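Local coordinates for putative metal binding protein RUMGNA_00854 (Ruminococcus gnavus, PDB 3U7Z) that is of unknown function but binds calcium ions and probably belongs to the ubiquitin-like (beta-grasp) superfamily, at residues K65-C70 / L95-G100; V11-G16 / T54-E59; F23-D28 / E37-V42. All coordinates share one frame; numbering follows the deposited sequence. Where two conformers were deposited one is given.

Contact 1 (K65-C70 / L95-G100); sequences KQQWWC and LTLKEG
With chi1 at 54°, Trp-68 sets its CG between the backbone N and the carbonyl carbon, which folds the indole back over the neighbouring strand, where Lys-98 and Gly-100 receive it. The Lys-98 chain runs across one face, its CB 4.0 Å from the centroid of the five-membered ring. At the rim, NE1 of Trp-68 donates to O of Gly-100 (2.8 Å, 162° at the hydrogen); the acceptor lies in the ring plane, so the bond fixes how the indole is turned. The backbones pair antiparallel, 67-70 against 95-99, within a mixed sheet whose strand order is consistent with a beta-grasp fold. Trp-68 and Lys-98 form a hydrogen-bonded pair, as do Cys-70 and Thr-96, and a water links O of Cys-70 to OG1 of Thr-96. On the other face, NE2 of Gln-67 donates to OE2 of Glu-99, in one conformer (2.8 Å), nearly along the C-O axis but tilted 27° from the amide plane, and Leu-97 brings CD1 over the five-membered ring of Trp-69, 3.9 Å from its centroid. Val-13 and Val-56 also pack on this buried indole, whose NE1 bonds weakly to O of Thr-54 and of Glu-59.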
loop_
_atom_site.group_PDB
_atom_site.type_symbol
_atom_site.label_atom_id
_atom_site.label_comp_id
_atom_site.label_asym_id
_atom_site.label_seq_id
_atom_site.Cartn_x
_atom_site.Cartn_y
_atom_site.Cartn_z
ATOM N N LYS A 65 -14.047 -5.336 12.871
ATOM C CA LYS A 65 -12.995 -5.912 13.735
ATOM C C LYS A 65 -11.784 -5.027 13.869
ATOM O O LYS A 65 -10.723 -5.479 14.294
ATOM C CB LYS A 65 -12.561 -7.278 13.230
ATOM C CG LYS A 65 -13.649 -8.317 13.441
ATOM C CD LYS A 65 -13.155 -9.703 13.113
ATOM C CE LYS A 65 -14.166 -10.784 13.541
ATOM N NZ LYS A 65 -14.412 -10.954 15.016
ATOM N N GLN A 66 -11.965 -3.756 13.571
ATOM C CA GLN A 66 -10.909 -2.769 13.726
ATOM C C GLN A 66 -9.705 -3.110 12.853
ATOM O O GLN A 66 -8.597 -2.783 13.223
ATOM C CB GLN A 66 -10.487 -2.623 15.206
ATOM C CG GLN A 66 -11.668 -2.595 16.208
ATOM C CD GLN A 66 -12.797 -1.660 15.805
ATOM O OE1 GLN A 66 -12.554 -0.538 15.358
ATOM N NE2 GLN A 66 -14.050 -2.112 15.976
ATOM N N GLN A 67 -9.945 -3.709 11.682
ATOM C CA GLN A 67 -8.845 -4.022 10.779
ATOM C C GLN A 67 -8.621 -2.876 9.816
ATOM O O GLN A 67 -9.566 -2.182 9.439
ATOM C CB GLN A 67 -9.150 -5.260 9.985
ATOM C CG GLN A 67 -9.296 -6.482 10.795
ATOM C CD GLN A 67 -9.668 -7.703 10.003
ATOM O OE1 GLN A 67 -9.944 -7.656 8.805
ATOM N NE2 GLN A 67 -9.715 -8.830 10.706
ATOM N N TRP A 68 -7.361 -2.703 9.429
ATOM C CA TRP A 68 -6.992 -1.635 8.543
ATOM C C TRP A 68 -5.675 -1.960 7.877
ATOM O O TRP A 68 -4.812 -2.655 8.407
ATOM C CB TRP A 68 -6.888 -0.296 9.293
ATOM C CG TRP A 68 -5.988 -0.296 10.494
ATOM C CD1 TRP A 68 -6.288 -0.840 11.714
ATOM C CD2 TRP A 68 -4.764 0.365 10.659
ATOM N NE1 TRP A 68 -5.296 -0.621 12.593
ATOM C CE2 TRP A 68 -4.335 0.134 11.987
ATOM C CE3 TRP A 68 -3.924 1.063 9.799
ATOM C CZ2 TRP A 68 -3.133 0.592 12.451
ATOM C CZ3 TRP A 68 -2.764 1.572 10.311
ATOM C CH2 TRP A 68 -2.378 1.331 11.620
ATOM N N TRP A 69 -5.510 -1.452 6.660
ATOM C CA TRP A 69 -4.271 -1.583 5.886
ATOM C C TRP A 69 -3.315 -0.477 6.251
ATOM O O TRP A 69 -3.657 0.708 6.296
ATOM C CB TRP A 69 -4.558 -1.550 4.392
ATOM C CG TRP A 69 -5.212 -2.802 3.933
ATOM C CD1 TRP A 69 -6.572 -2.991 3.617
ATOM C CD2 TRP A 69 -4.582 -4.064 3.716
ATOM N NE1 TRP A 69 -6.770 -4.288 3.261
ATOM C CE2 TRP A 69 -5.587 -4.968 3.322
ATOM C CE3 TRP A 69 -3.270 -4.498 3.797
ATOM C CZ2 TRP A 69 -5.286 -6.285 2.985
ATOM C CZ3 TRP A 69 -2.974 -5.807 3.509
ATOM C CH2 TRP A 69 -3.994 -6.683 3.100
ATOM N N CYS A 70 -2.074 -0.880 6.519
ATOM C CA CYS A 70 -1.014 0.017 6.926
ATOM C C CYS A 70 0.122 0.030 5.937
ATOM O O CYS A 70 0.578 -1.016 5.525
ATOM C CB CYS A 70 -0.494 -0.470 8.287
ATOM S SG CYS A 70 0.990 0.446 8.753
ATOM N N LEU A 95 2.386 -3.293 2.557
ATOM C CA LEU A 95 0.966 -3.045 2.926
ATOM C C LEU A 95 0.587 -4.212 3.843
ATOM O O LEU A 95 0.587 -5.366 3.429
ATOM C CB LEU A 95 0.048 -3.005 1.711
ATOM C CG LEU A 95 0.383 -1.905 0.739
ATOM C CD1 LEU A 95 -0.315 -2.067 -0.587
ATOM C CD2 LEU A 95 0.120 -0.580 1.284
ATOM N N THR A 96 0.292 -3.921 5.110
ATOM C CA THR A 96 0.042 -4.929 6.108
ATOM C C THR A 96 -1.329 -4.768 6.674
ATOM O O THR A 96 -1.732 -3.690 7.024
ATOM C CB THR A 96 1.041 -4.819 7.275
ATOM O OG1 THR A 96 2.343 -4.895 6.727
ATOM C CG2 THR A 96 0.875 -5.932 8.293
ATOM N N LEU A 97 -2.022 -5.886 6.783
ATOM C CA LEU A 97 -3.325 -5.894 7.445
ATOM C C LEU A 97 -3.120 -5.899 8.948
ATOM O O LEU A 97 -2.651 -6.879 9.484
ATOM C CB LEU A 97 -4.211 -7.028 6.974
ATOM C CG LEU A 97 -5.681 -6.947 7.376
ATOM C CD1 LEU A 97 -6.400 -5.722 6.924
ATOM C CD2 LEU A 97 -6.407 -8.200 6.929
ATOM N N LYS A 98 -3.545 -4.808 9.612
ATOM C CA LYS A 98 -3.401 -4.648 11.030
ATOM C C LYS A 98 -4.779 -4.725 11.669
ATOM O O LYS A 98 -5.795 -4.566 11.036
ATOM C CB LYS A 98 -2.704 -3.330 11.363
ATOM C CG LYS A 98 -1.261 -3.253 10.965
ATOM C CD LYS A 98 -0.573 -1.945 11.455
ATOM C CE LYS A 98 0.889 -1.894 11.009
ATOM N NZ LYS A 98 1.507 -0.529 11.078
ATOM N N GLU A 99 -4.781 -4.930 12.984
ATOM C CA GLU A 99 -5.999 -5.001 13.775
ATOM C C GLU A 99 -5.807 -4.160 15.039
ATOM O O GLU A 99 -4.844 -4.338 15.770
ATOM C CB GLU A 99 -6.352 -6.443 14.168
ATOM C CG GLU A 99 -6.207 -7.461 13.077
ATOM C CD GLU A 99 -6.891 -8.758 13.434
ATOM O OE1 GLU A 99 -6.370 -9.477 14.319
ATOM O OE2 GLU A 99 -7.955 -9.035 12.840
ATOM N N GLY A 100 -6.702 -3.224 15.258
ATOM C CA GLY A 100 -6.661 -2.365 16.452
ATOM C C GLY A 100 -5.593 -1.307 16.421
ATOM O O GLY A 100 -5.030 -1.026 15.394
HETATM O O HOH W 1 2.971 -2.233 6.368
#

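Contact 2 (V11-G16 / T54-E59); sequences VTVIHG and TTVDEE. With CA (calcium ion), chain F; EDO (1,2-ethanediol), chain K.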
loop_
_atom_site.group_PDB
_atom_site.type_symbol
_atom_site.label_atom_id
_atom_site.label_comp_id
_atom_site.label_asym_id
_atom_site.label_seq_id
_atom_site.Cartn_x
_atom_site.Cartn_y
_atom_site.Cartn_z
ATOM N N VAL A 11 6.580 -3.845 -3.687
ATOM C CA VAL A 11 5.484 -3.702 -2.746
ATOM C C VAL A 11 5.180 -5.102 -2.261
ATOM O O VAL A 11 4.846 -5.978 -3.058
ATOM C CB VAL A 11 4.271 -3.098 -3.397
ATOM C CG1 VAL A 11 3.119 -3.007 -2.382
ATOM C CG2 VAL A 11 4.611 -1.727 -4.001
ATOM N N THR A 12 5.276 -5.318 -0.952
ATOM C CA THR A 12 4.936 -6.597 -0.356
ATOM C C THR A 12 3.643 -6.457 0.417
ATOM O O THR A 12 3.481 -5.517 1.185
ATOM C CB THR A 12 6.042 -7.089 0.567
ATOM O OG1 THR A 12 7.268 -7.205 -0.169
ATOM C CG2 THR A 12 5.720 -8.429 1.173
ATOM N N VAL A 13 2.689 -7.321 0.114
ATOM C CA VAL A 13 1.428 -7.379 0.793
ATOM C C VAL A 13 1.481 -8.453 1.846
ATOM O O VAL A 13 1.721 -9.598 1.520
ATOM C CB VAL A 13 0.276 -7.594 -0.169
ATOM C CG1 VAL A 13 -1.039 -7.655 0.550
ATOM C CG2 VAL A 13 0.299 -6.524 -1.272
ATOM N N ILE A 14 1.255 -8.070 3.086
ATOM C CA ILE A 14 1.216 -9.017 4.214
ATOM C C ILE A 14 -0.248 -9.159 4.640
ATOM O O ILE A 14 -0.867 -8.273 5.231
ATOM C CB ILE A 14 2.146 -8.639 5.369
ATOM C CG1 ILE A 14 3.600 -8.507 4.893
ATOM C CG2 ILE A 14 2.149 -9.715 6.434
ATOM C CD1 ILE A 14 3.990 -7.133 4.445
ATOM N N HIS A 15 -0.787 -10.281 4.236
ATOM C CA HIS A 15 -2.166 -10.601 4.389
ATOM C C HIS A 15 -2.508 -10.972 5.853
ATOM O O HIS A 15 -1.628 -11.227 6.693
ATOM C CB HIS A 15 -2.573 -11.724 3.402
ATOM C CG HIS A 15 -2.729 -11.255 1.985
ATOM N ND1 HIS A 15 -3.805 -10.489 1.591
ATOM C CD2 HIS A 15 -1.913 -11.352 0.903
ATOM C CE1 HIS A 15 -3.696 -10.217 0.295
ATOM N NE2 HIS A 15 -2.542 -10.714 -0.148
ATOM N N GLY A 16 -3.815 -11.097 6.075
ATOM C CA GLY A 16 -4.366 -11.457 7.378
ATOM C C GLY A 16 -3.876 -12.788 7.898
ATOM O O GLY A 16 -3.729 -12.905 9.101
ATOM N N THR A 54 -9.011 0.095 1.512
ATOM C CA THR A 54 -9.879 -0.906 2.104
ATOM C C THR A 54 -9.516 -2.327 1.667
ATOM O O THR A 54 -9.725 -3.260 2.418
ATOM C CB THR A 54 -11.377 -0.556 1.762
ATOM O OG1 THR A 54 -11.497 -0.465 0.352
ATOM C CG2 THR A 54 -11.793 0.752 2.486
ATOM N N THR A 55 -9.042 -2.478 0.438
ATOM C CA THR A 55 -8.761 -3.783 -0.139
ATOM C C THR A 55 -7.396 -3.752 -0.765
ATOM O O THR A 55 -7.067 -2.811 -1.494
ATOM C CB THR A 55 -9.794 -4.172 -1.212
ATOM O OG1 THR A 55 -11.086 -4.145 -0.638
ATOM C CG2 THR A 55 -9.541 -5.554 -1.849
ATOM N N VAL A 56 -6.588 -4.782 -0.465
ATOM C CA VAL A 56 -5.295 -4.942 -1.092
ATOM C C VAL A 56 -5.147 -6.393 -1.540
ATOM O O VAL A 56 -5.367 -7.305 -0.759
ATOM C CB VAL A 56 -4.124 -4.613 -0.108
ATOM C CG1 VAL A 56 -2.806 -4.714 -0.816
ATOM C CG2 VAL A 56 -4.306 -3.195 0.454
ATOM N N ASP A 57 -4.839 -6.595 -2.819
ATOM C CA ASP A 57 -4.566 -7.925 -3.336
ATOM C C ASP A 57 -5.696 -8.856 -2.962
ATOM O O ASP A 57 -5.447 -9.928 -2.461
ATOM C CB ASP A 57 -3.189 -8.436 -2.890
ATOM C CG ASP A 57 -2.774 -9.734 -3.520
ATOM O OD1 ASP A 57 -3.087 -9.994 -4.714
ATOM O OD2 ASP A 57 -2.065 -10.513 -2.808
ATOM N N GLU A 58 -6.933 -8.425 -3.213
ATOM C CA GLU A 58 -8.147 -9.208 -2.994
ATOM C C GLU A 58 -8.459 -9.576 -1.570
ATOM O O GLU A 58 -9.243 -10.471 -1.339
ATOM C CB GLU A 58 -8.164 -10.443 -3.891
ATOM C CG GLU A 58 -8.011 -10.106 -5.344
ATOM C CD GLU A 58 -8.104 -11.332 -6.215
ATOM O OE1 GLU A 58 -7.593 -12.418 -5.823
ATOM O OE2 GLU A 58 -8.652 -11.205 -7.331
ATOM N N GLU A 59 -7.929 -8.821 -0.626
ATOM C CA GLU A 59 -8.304 -8.959 0.758
ATOM C C GLU A 59 -8.797 -7.634 1.326
ATOM O O GLU A 59 -8.113 -6.609 1.302
ATOM C CB GLU A 59 -7.127 -9.469 1.635
ATOM C CG GLU A 59 -7.557 -9.644 3.078
ATOM C CD GLU A 59 -6.561 -10.313 3.985
ATOM O OE1 GLU A 59 -5.382 -10.184 3.726
ATOM O OE2 GLU A 59 -6.942 -10.954 5.006
HETATM CA CA CA F . -3.631 -10.824 -6.632
HETATM C C1 EDO K . -8.604 -4.238 -6.154
HETATM O O1 EDO K . -9.864 -4.882 -6.405
HETATM C C2 EDO K . -7.841 -4.892 -5.007
HETATM O O2 EDO K . -7.568 -6.310 -4.985
HETATM O O HOH W 2 -5.243 -12.104 -4.978
HETATM O O HOH W 3 -2.921 -8.948 -8.090
#
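OE1 of Glu-59 is held by two donors from the other segment: ND1 of His-15 at 2.7 Å and the backbone N of Gly-16 at 3.0 Å. The two use different parts of the oxygen. Gly-16 N takes the syn lone pair, whereas ND1 comes from the anti side, 31° out of the carboxylate plane although the oxygen itself lies in the plane of the imidazole. Glu-59 gets there as an extended chain, CG anti to the backbone N (chi1 -178°), running antiparallel to the His-15 side chain so that the carboxylate comes beside ND1. On the far side of the ring, NE2 of His-15 donates to OD2 of Asp-57, also at 2.7 Å and again close to the ring plane, so the imidazole is clamped at both nitrogens and can hardly rotate. The two acids are set for this by a type I' beta turn, Val-56 to Glu-59, closed by Glu-59 N to Val-56 O (3.0 Å). Asp-57 divides its carboxylate: OD2 serves the histidine and receives a weak bond from Asn-21, while OD1 binds a calcium ion at 2.2 Å, with two waters as further ligands. Beside these polar groups, CG2 of Val-13 meets CG1 of Val-56 at 3.6 Å, and CG1 of Val-13 lies over one face of the imidazole, offset toward its rim. Trp-69 packs against the histidine too, and the contact joins the end of strand 7-14 to the small sheet through the core. Because both ring nitrogens donate to carboxylates, His-15 is probably protonated, an imidazolium between two acids, which would probably offset part of the negative charge of Asp-57 beside the metal and of Glu-59 at the other end of the ring.

Contact 3 (F23-D28 / E37-V42); sequences FEFDTD and ESENLV. With CA (calcium ion), chain D.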
loop_
_atom_site.group_PDB
_atom_site.type_symbol
_atom_site.label_atom_id
_atom_site.label_comp_id
_atom_site.label_asym_id
_atom_site.label_seq_id
_atom_site.Cartn_x
_atom_site.Cartn_y
_atom_site.Cartn_z
ATOM N N PHE A 23 5.281 -7.887 -5.057
ATOM C CA PHE A 23 5.020 -7.338 -6.351
ATOM C C PHE A 23 6.132 -6.381 -6.718
ATOM O O PHE A 23 6.508 -5.536 -5.932
ATOM C CB PHE A 23 3.677 -6.620 -6.382
ATOM C CG PHE A 23 2.513 -7.480 -6.039
ATOM C CD1 PHE A 23 1.835 -8.203 -7.042
ATOM C CD2 PHE A 23 2.074 -7.586 -4.759
ATOM C CE1 PHE A 23 0.791 -9.003 -6.699
ATOM C CE2 PHE A 23 1.018 -8.410 -4.443
ATOM C CZ PHE A 23 0.386 -9.110 -5.427
ATOM N N GLU A 24 6.672 -6.509 -7.920
ATOM C CA GLU A 24 7.731 -5.621 -8.385
ATOM C C GLU A 24 7.135 -4.690 -9.389
ATOM O O GLU A 24 6.342 -5.094 -10.236
ATOM C CB GLU A 24 8.877 -6.389 -9.011
ATOM C CG GLU A 24 9.712 -7.116 -8.032
ATOM C CD GLU A 24 10.904 -7.732 -8.699
ATOM O OE1 GLU A 24 10.702 -8.510 -9.655
ATOM O OE2 GLU A 24 12.036 -7.417 -8.282
ATOM N N PHE A 25 7.510 -3.407 -9.304
ATOM C CA PHE A 25 7.105 -2.432 -10.290
ATOM C C PHE A 25 8.294 -1.677 -10.877
ATOM O O PHE A 25 9.222 -1.292 -10.189
ATOM C CB PHE A 25 6.177 -1.433 -9.651
ATOM C CG PHE A 25 4.905 -2.020 -9.167
ATOM C CD1 PHE A 25 3.795 -2.096 -10.001
ATOM C CD2 PHE A 25 4.763 -2.421 -7.847
ATOM C CE1 PHE A 25 2.580 -2.637 -9.540
ATOM C CE2 PHE A 25 3.531 -2.949 -7.372
ATOM C CZ PHE A 25 2.471 -3.053 -8.201
ATOM N N ASP A 26 8.237 -1.487 -12.185
ATOM C CA ASP A 26 9.152 -0.605 -12.874
ATOM C C ASP A 26 8.289 0.567 -13.354
ATOM O O ASP A 26 7.473 0.410 -14.235
ATOM C CB ASP A 26 9.816 -1.375 -14.024
ATOM C CG ASP A 26 10.476 -2.694 -13.554
ATOM O OD1 ASP A 26 11.461 -2.645 -12.797
ATOM O OD2 ASP A 26 9.975 -3.786 -13.914
ATOM N N THR A 27 8.465 1.741 -12.761
ATOM C CA THR A 27 7.437 2.785 -12.828
ATOM C C THR A 27 8.052 4.163 -12.952
ATOM O O THR A 27 9.082 4.410 -12.396
ATOM C CB THR A 27 6.500 2.702 -11.561
ATOM O OG1 THR A 27 5.551 3.762 -11.588
ATOM C CG2 THR A 27 7.317 2.814 -10.259
ATOM N N ASP A 28 7.361 5.059 -13.657
ATOM C CA ASP A 28 7.722 6.492 -13.695
ATOM C C ASP A 28 6.787 7.317 -12.819
ATOM O O ASP A 28 6.821 8.554 -12.846
ATOM C CB ASP A 28 7.766 7.044 -15.137
ATOM C CG ASP A 28 6.797 6.332 -16.076
ATOM O OD1 ASP A 28 5.585 6.318 -15.760
ATOM O OD2 ASP A 28 7.252 5.743 -17.095
ATOM N N GLU A 37 -2.378 1.446 -8.110
ATOM C CA GLU A 37 -3.573 1.397 -8.964
ATOM C C GLU A 37 -3.269 1.057 -10.412
ATOM O O GLU A 37 -4.173 0.632 -11.109
ATOM C CB GLU A 37 -4.446 2.660 -8.872
ATOM C CG GLU A 37 -5.256 2.676 -7.583
ATOM C CD GLU A 37 -6.432 1.690 -7.559
ATOM O OE1 GLU A 37 -6.498 0.724 -8.367
ATOM O OE2 GLU A 37 -7.338 1.881 -6.721
ATOM N N SER A 38 -1.981 1.070 -10.794
ATOM C CA SER A 38 -1.610 0.754 -12.157
ATOM C C SER A 38 -2.023 -0.630 -12.560
ATOM O O SER A 38 -2.333 -0.884 -13.735
ATOM C CB SER A 38 -0.120 1.023 -12.410
ATOM O OG SER A 38 0.730 0.128 -11.741
ATOM N N GLU A 39 -2.027 -1.547 -11.581
ATOM C CA GLU A 39 -2.408 -2.931 -11.755
ATOM C C GLU A 39 -3.672 -3.271 -10.966
ATOM O O GLU A 39 -3.966 -4.438 -10.753
ATOM C CB GLU A 39 -1.256 -3.837 -11.276
ATOM C CG GLU A 39 0.038 -3.715 -12.069
ATOM C CD GLU A 39 -0.081 -4.318 -13.463
ATOM O OE1 GLU A 39 -0.843 -5.291 -13.634
ATOM O OE2 GLU A 39 0.593 -3.814 -14.386
ATOM N N ASN A 40 -4.403 -2.246 -10.510
ATOM C CA ASN A 40 -5.533 -2.462 -9.642
ATOM C C ASN A 40 -5.205 -3.380 -8.442
ATOM O O ASN A 40 -5.970 -4.258 -8.092
ATOM C CB ASN A 40 -6.769 -2.909 -10.421
ATOM C CG ASN A 40 -8.027 -2.737 -9.640
ATOM O OD1 ASN A 40 -8.053 -2.048 -8.635
ATOM N ND2 ASN A 40 -9.067 -3.354 -10.073
ATOM N N LEU A 41 -4.098 -3.106 -7.788
ATOM C CA LEU A 41 -3.678 -3.929 -6.624
ATOM C C LEU A 41 -4.413 -3.555 -5.341
ATOM O O LEU A 41 -4.403 -4.309 -4.408
ATOM C CB LEU A 41 -2.173 -3.812 -6.418
ATOM C CG LEU A 41 -1.500 -4.655 -5.319
ATOM C CD1 LEU A 41 -1.709 -6.156 -5.602
ATOM C CD2 LEU A 41 -0.033 -4.280 -5.227
ATOM N N VAL A 42 -5.013 -2.377 -5.315
ATOM C CA VAL A 42 -5.755 -1.896 -4.179
ATOM C C VAL A 42 -7.077 -1.295 -4.607
ATOM O O VAL A 42 -7.274 -0.957 -5.795
ATOM C CB VAL A 42 -4.985 -0.801 -3.425
ATOM C CG1 VAL A 42 -3.567 -1.286 -2.955
ATOM C CG2 VAL A 42 -4.874 0.480 -4.203
HETATM CA CA CA D . -8.704 -0.100 -7.491
#
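Leu-41 reaches the two phenylalanines of strand 20-27 in different ways, one methyl over a ring face and the other at a ring edge. CD1 lies over one face of Phe-23, 3.8 Å from the ring centroid and 19° off its normal, in a CH-pi contact. CD2 instead approaches the edge of Phe-25, near the ring plane, 4.1 Å from its CZ. The CG methylene of Glu-39 lies at the edge of the same ring, also near its plane, 3.7 Å from CE1 of Phe-25. Leu-41 spans both rings because its CG stands anti to the backbone N (chi1 -176°), which sends the fork toward the strand. OG of Ser-38 meets Phe-25 obliquely, while its hydrogen bond goes to O of Val-35. Leu-41 sits in the Schellman motif that ends helix 32-38, its N bonded to O of Leu-36, and N of Asn-40, the C-prime residue at positive phi, bonded to O of Glu-37. The same turn forms a calcium site: Glu-37 chelates the ion through both carboxylate oxygens, Val-42 gives its backbone O at 2.4 Å, and Asn-40 and Asp-43 complete the protein ligands. The strand is met mainly by carbons, while Glu-37 turns away from it to the metal. By drawing these ligands onto one ion, the site probably stiffens the turn that presents Leu-41 and offsets the charge of the two acids.

In the fold
From the N terminus, strand 7-14 supplies the first half of contact 2 and strand 20-27 pairs beside it, bringing the first half of contact 3. Helix 32-38 and the turn after it then fold back, so contact 3 closes a short loop that lies wholly within the longer one completed when 54-59 returns to 11-16. Contact 3 ties the edge of the mixed sheet to the helix, contact 2 ties that sheet to the small antiparallel one. Contact 1 opens only afterwards and closes in series, pairing strand 67-73 with 92-99. Strand 92-99 also runs parallel to 7-14, Leu-95 bonding to Thr-12 and Ile-14, which joins contacts 1 and 2 in one sheet.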